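Local coordinates for Exo-1,3/1,4-beta-glucanase (Pseudoalteromonas sp., PDB 3RRX), which is a family 3 glycoside hydrolase that probably hydrolyses beta-1,3- and beta-1,4-linked glucans from the chain end, at residues A[85-90]-A[367-372]; A[63-68]-A[105-110]. The protein carries 1 engineered substitution. All blocks are in the same frame, centred on the assembly; numbering follows the deposited sequence.

In the fold
Of the elements involved, strand 62-65 comes first, followed by helix 79-94 and then strand 106-110; contact 2 (63-68 with 105-110) closes this short loop by laying the two strands side by side in the parallel sheet of the barrel domain. Contact 1 starts on the intervening helix, at 85-90, and reaches 277 residues onward to 367-372, in the loop between helices 344-361 and 384-397. The segments alternate along the chain, so the contacts cross rather than nest. They also touch: Tyr85 and Met89 pack on Tyr63, and Tyr85 on Trp107. The helix thus lies between the barrel strands and the loop leading toward the mixed-sheet domain.

Contact 1. Residues A[85-90]-A[367-372]; sequences YADEMY and SKPSAR
Helix 79-94 of the (alpha/beta)8 barrel meets the loop 367-372 through Ala86, Asp87 and Tyr90, which receive Lys368, Pro369 and Ser370. The carboxylate of Asp87 accepts both hydrogen-bond donors of Ser370, the backbone N-H and the hydroxyl. The first bond is nearly straight, Ser370 N lying 2.9 Å from Asp87 OD1, on its syn side and 18° out of the carboxylate plane. Asp87 OD2 accepts the hydroxyl, with a very short separation of 2.5 Å from Ser370 OG. Ser370 OG lies between its own backbone N and carbonyl carbon (chi1 67°), and this torsion lets hydroxyl and amide reach the same carboxylate, which the two bonds hold against rotation. Lys368 runs extended alongside Asp87, and a water joins Lys368 NZ to Asp87 OD2, the two lying 4.3 Å apart, beyond a salt bridge.

Pro369 begins the short 3-10 segment 369-371 in the linker that follows the barrel's helix 344-361. Pro369 CB rests 3.7 Å from Ala86 CB, while Pro369 CD approaches Tyr90 CG at 3.5 Å, obliquely to the ring. Over one face of the same ring lies Lys368 CA, a CH-pi contact 3.9 Å from the centroid of the Tyr90 ring and 15° off the normal. Arg372 NH2 comes to 3.9 Å from Tyr90 CE1, the guanidinium turned almost perpendicular to the ring. Two bonds hold the Arg372 guanidinium: Arg372 NE donates to Ser367 O at 2.9 Å, and NH1 forms a salt bridge with Glu156.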
# COMPACT_ATOMS: atom_id res chain seq x y z
N TYR A 85 0.14 6.20 25.01
CA TYR A 85 -0.05 7.38 24.18
C TYR A 85 -1.51 7.46 23.72
O TYR A 85 -2.14 8.52 23.76
CB TYR A 85 0.89 7.35 22.97
CG TYR A 85 0.93 8.64 22.20
CD1 TYR A 85 1.85 9.63 22.51
CD2 TYR A 85 0.02 8.89 21.18
CE1 TYR A 85 1.88 10.82 21.81
CE2 TYR A 85 0.04 10.07 20.47
CZ TYR A 85 0.98 11.03 20.79
OH TYR A 85 0.99 12.21 20.08
N ALA A 86 -2.05 6.33 23.28
CA ALA A 86 -3.44 6.30 22.82
C ALA A 86 -4.39 6.69 23.95
O ALA A 86 -5.33 7.47 23.75
CB ALA A 86 -3.79 4.92 22.25
N ASP A 87 -4.14 6.18 25.16
CA ASP A 87 -4.97 6.52 26.32
C ASP A 87 -4.91 8.02 26.61
O ASP A 87 -5.94 8.63 26.89
CB ASP A 87 -4.52 5.75 27.59
CG ASP A 87 -5.05 4.33 27.64
OD1 ASP A 87 -5.82 3.93 26.73
OD2 ASP A 87 -4.70 3.59 28.61
N GLU A 88 -3.72 8.60 26.57
CA GLU A 88 -3.58 10.02 26.90
C GLU A 88 -4.41 10.88 25.96
O GLU A 88 -5.16 11.74 26.39
CB GLU A 88 -2.12 10.46 26.84
CG GLU A 88 -1.31 10.08 28.07
CD GLU A 88 -0.09 10.98 28.23
OE1 GLU A 88 -0.19 11.99 28.96
OE2 GLU A 88 0.94 10.69 27.60
N MET A 89 -4.26 10.63 24.66
CA MET A 89 -5.03 11.37 23.67
C MET A 89 -6.53 11.11 23.81
O MET A 89 -7.34 12.04 23.70
CB MET A 89 -4.55 11.01 22.26
CG MET A 89 -3.18 11.56 21.95
SD MET A 89 -3.19 13.36 22.01
CE MET A 89 -1.49 13.74 21.61
N TYR A 90 -6.90 9.86 24.04
CA TYR A 90 -8.30 9.52 24.24
C TYR A 90 -8.90 10.30 25.42
O TYR A 90 -9.99 10.86 25.32
CB TYR A 90 -8.45 8.01 24.44
CG TYR A 90 -9.83 7.57 24.87
CD1 TYR A 90 -10.78 7.15 23.94
CD2 TYR A 90 -10.19 7.58 26.21
CE1 TYR A 90 -12.05 6.75 24.34
CE2 TYR A 90 -11.44 7.18 26.62
CZ TYR A 90 -12.37 6.78 25.68
OH TYR A 90 -13.62 6.38 26.09
N SER A 367 -14.19 0.85 25.72
CA SER A 367 -13.41 1.46 26.79
C SER A 367 -12.27 2.28 26.20
O SER A 367 -12.13 2.37 24.98
CB SER A 367 -12.82 0.37 27.68
OG SER A 367 -12.06 -0.53 26.90
N LYS A 368 -11.45 2.86 27.07
CA LYS A 368 -10.26 3.56 26.59
C LYS A 368 -9.36 2.54 25.88
O LYS A 368 -9.45 1.34 26.16
CB LYS A 368 -9.53 4.22 27.76
CG LYS A 368 -8.92 3.24 28.75
CD LYS A 368 -8.25 3.96 29.91
CE LYS A 368 -7.68 2.97 30.92
NZ LYS A 368 -7.12 3.66 32.13
N PRO A 369 -8.52 3.01 24.96
CA PRO A 369 -7.72 2.11 24.11
C PRO A 369 -7.05 0.93 24.86
O PRO A 369 -7.24 -0.22 24.46
CB PRO A 369 -6.67 3.04 23.51
CG PRO A 369 -7.43 4.36 23.37
CD PRO A 369 -8.31 4.43 24.60
N SER A 370 -6.30 1.21 25.93
CA SER A 370 -5.52 0.14 26.58
C SER A 370 -6.38 -0.96 27.17
O SER A 370 -5.91 -2.07 27.41
CB SER A 370 -4.61 0.71 27.68
OG SER A 370 -5.39 1.20 28.76
N ALA A 371 -7.65 -0.66 27.41
CA ALA A 371 -8.55 -1.60 28.07
C ALA A 371 -9.40 -2.42 27.09
O ALA A 371 -10.11 -3.33 27.50
CB ALA A 371 -9.45 -0.87 29.07
N ARG A 372 -9.34 -2.09 25.80
CA ARG A 372 -10.14 -2.81 24.81
C ARG A 372 -9.63 -4.23 24.61
O ARG A 372 -8.43 -4.47 24.71
CB ARG A 372 -10.14 -2.06 23.47
CG ARG A 372 -10.72 -0.65 23.57
CD ARG A 372 -10.55 0.15 22.26
NE ARG A 372 -11.00 1.53 22.45
CZ ARG A 372 -10.65 2.55 21.69
NH1 ARG A 372 -9.82 2.38 20.66
NH2 ARG A 372 -11.12 3.77 21.96
O HOH W 1 -4.81 4.73 31.01

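Contact 2. Residues A[63-68]-A[105-110]; sequences YLNGGN and TVWGTD
Tyr63 and Trp107, paired in register on neighbouring parallel strands, overlap as an offset stack: the tyrosine ring lies on the five-membered ring of the indole with centroids 4.1 Å apart and planes at 22°. The overlap is made by the CE2 and CZ side of the Tyr63 ring, which lies over the indole face: Tyr63 CE2 comes 3.3 Å from Trp107 CD1, while its OH passes over CD2 and CE3. Tyr63 holds CG between its backbone N and carbonyl carbon (chi1 64°), which turns the ring across to the neighbouring strand. Thr105 OG1 sits at the opposite rim of the tyrosine, in the ring plane, and is hydrogen-bonded to Phe60 O.

Farther along, Asn65 and Thr109 lie side by side and point the same way; Asn65 ND2 donates to Thr109 OG1 at 3.1 Å, with the hydroxyl 16° out of the amide plane. Asn65 CB packs 3.4 Å from Trp107 NE1, standing out of the indole plane on the side away from Tyr63. On the opposite face of the sheet from Tyr63 and Asn65, Leu64 CD1 lies 3.5 Å from Gly108 O.

Three backbone bonds join the strands: Tyr63 N to Val106 O, Gly108 N to Tyr63 O, and Asn65 N to Gly108 O. Helix 79-94 covers the face of Tyr63, Asn65 and Trp107 with Trp82, Tyr85 and Met89, completing a beta-alpha-beta crossover, the repeating unit of a TIM barrel.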
# COMPACT_ATOMS: atom_id res chain seq x y z
N TYR A 63 -6.36 12.07 14.85
CA TYR A 63 -4.98 12.45 14.72
C TYR A 63 -4.21 11.34 13.98
O TYR A 63 -4.65 10.19 13.92
CB TYR A 63 -4.37 12.82 16.09
CG TYR A 63 -4.30 11.68 17.08
CD1 TYR A 63 -5.43 11.25 17.77
CD2 TYR A 63 -3.09 11.04 17.35
CE1 TYR A 63 -5.35 10.20 18.69
CE2 TYR A 63 -3.01 10.01 18.26
CZ TYR A 63 -4.14 9.59 18.93
OH TYR A 63 -4.04 8.55 19.84
N LEU A 64 -3.08 11.70 13.40
CA LEU A 64 -2.39 10.80 12.48
C LEU A 64 -1.07 10.27 13.03
O LEU A 64 -0.25 11.02 13.55
CB LEU A 64 -2.11 11.53 11.17
CG LEU A 64 -1.39 10.74 10.07
CD1 LEU A 64 -2.26 9.57 9.60
CD2 LEU A 64 -1.04 11.67 8.91
N ASN A 65 -0.90 8.96 12.89
CA ASN A 65 0.41 8.31 13.03
C ASN A 65 1.16 8.45 11.71
O ASN A 65 1.02 7.61 10.82
CB ASN A 65 0.24 6.82 13.35
CG ASN A 65 1.58 6.11 13.47
OD1 ASN A 65 2.51 6.63 14.07
ND2 ASN A 65 1.68 4.91 12.88
N GLY A 66 1.95 9.51 11.57
CA GLY A 66 2.52 9.85 10.27
C GLY A 66 3.56 8.84 9.82
O GLY A 66 3.82 8.70 8.62
N GLY A 67 4.17 8.16 10.78
CA GLY A 67 5.09 7.07 10.48
C GLY A 67 6.55 7.43 10.65
O GLY A 67 7.41 6.54 10.67
N ASN A 68 6.84 8.72 10.77
CA ASN A 68 8.23 9.17 10.88
C ASN A 68 8.79 8.95 12.28
O ASN A 68 10.00 8.81 12.45
CB ASN A 68 8.36 10.64 10.47
CG ASN A 68 9.82 11.08 10.39
OD1 ASN A 68 10.71 10.27 10.14
ND2 ASN A 68 10.05 12.37 10.61
N THR A 105 -11.78 10.98 20.21
CA THR A 105 -10.98 11.09 18.98
C THR A 105 -10.59 9.68 18.53
O THR A 105 -10.87 8.70 19.23
CB THR A 105 -9.71 11.95 19.24
OG1 THR A 105 -9.05 12.24 18.00
CG2 THR A 105 -8.74 11.24 20.19
N VAL A 106 -9.99 9.57 17.35
CA VAL A 106 -9.43 8.31 16.88
C VAL A 106 -8.07 8.54 16.25
O VAL A 106 -7.79 9.61 15.71
CB VAL A 106 -10.31 7.59 15.82
CG1 VAL A 106 -11.61 7.08 16.42
CG2 VAL A 106 -10.56 8.51 14.61
N TRP A 107 -7.25 7.50 16.31
CA TRP A 107 -5.91 7.52 15.77
C TRP A 107 -5.97 6.82 14.41
O TRP A 107 -6.58 5.76 14.28
CB TRP A 107 -5.01 6.72 16.72
CG TRP A 107 -3.56 7.04 16.64
CD1 TRP A 107 -2.93 7.83 15.74
CD2 TRP A 107 -2.54 6.56 17.53
NE1 TRP A 107 -1.58 7.88 16.00
CE2 TRP A 107 -1.32 7.11 17.11
CE3 TRP A 107 -2.54 5.72 18.65
CZ2 TRP A 107 -0.11 6.85 17.75
CZ3 TRP A 107 -1.35 5.47 19.30
CH2 TRP A 107 -0.15 6.03 18.84
N GLY A 108 -5.33 7.40 13.41
CA GLY A 108 -5.27 6.78 12.09
C GLY A 108 -3.86 6.53 11.59
O GLY A 108 -2.90 7.16 12.03
N THR A 109 -3.72 5.61 10.64
CA THR A 109 -2.41 5.26 10.13
C THR A 109 -2.51 4.73 8.70
O THR A 109 -3.51 4.14 8.31
CB THR A 109 -1.74 4.17 11.03
OG1 THR A 109 -0.35 4.07 10.74
CG2 THR A 109 -2.41 2.82 10.82
N ASP A 110 -1.46 4.94 7.92
CA ASP A 110 -1.38 4.38 6.57
C ASP A 110 -0.98 2.91 6.71
O ASP A 110 -0.15 2.58 7.55
CB ASP A 110 -0.35 5.17 5.76
CG ASP A 110 -0.52 5.02 4.26
OD1 ASP A 110 -1.55 4.46 3.83
OD2 ASP A 110 0.37 5.47 3.52
O HOH W 2 0.74 6.61 8.37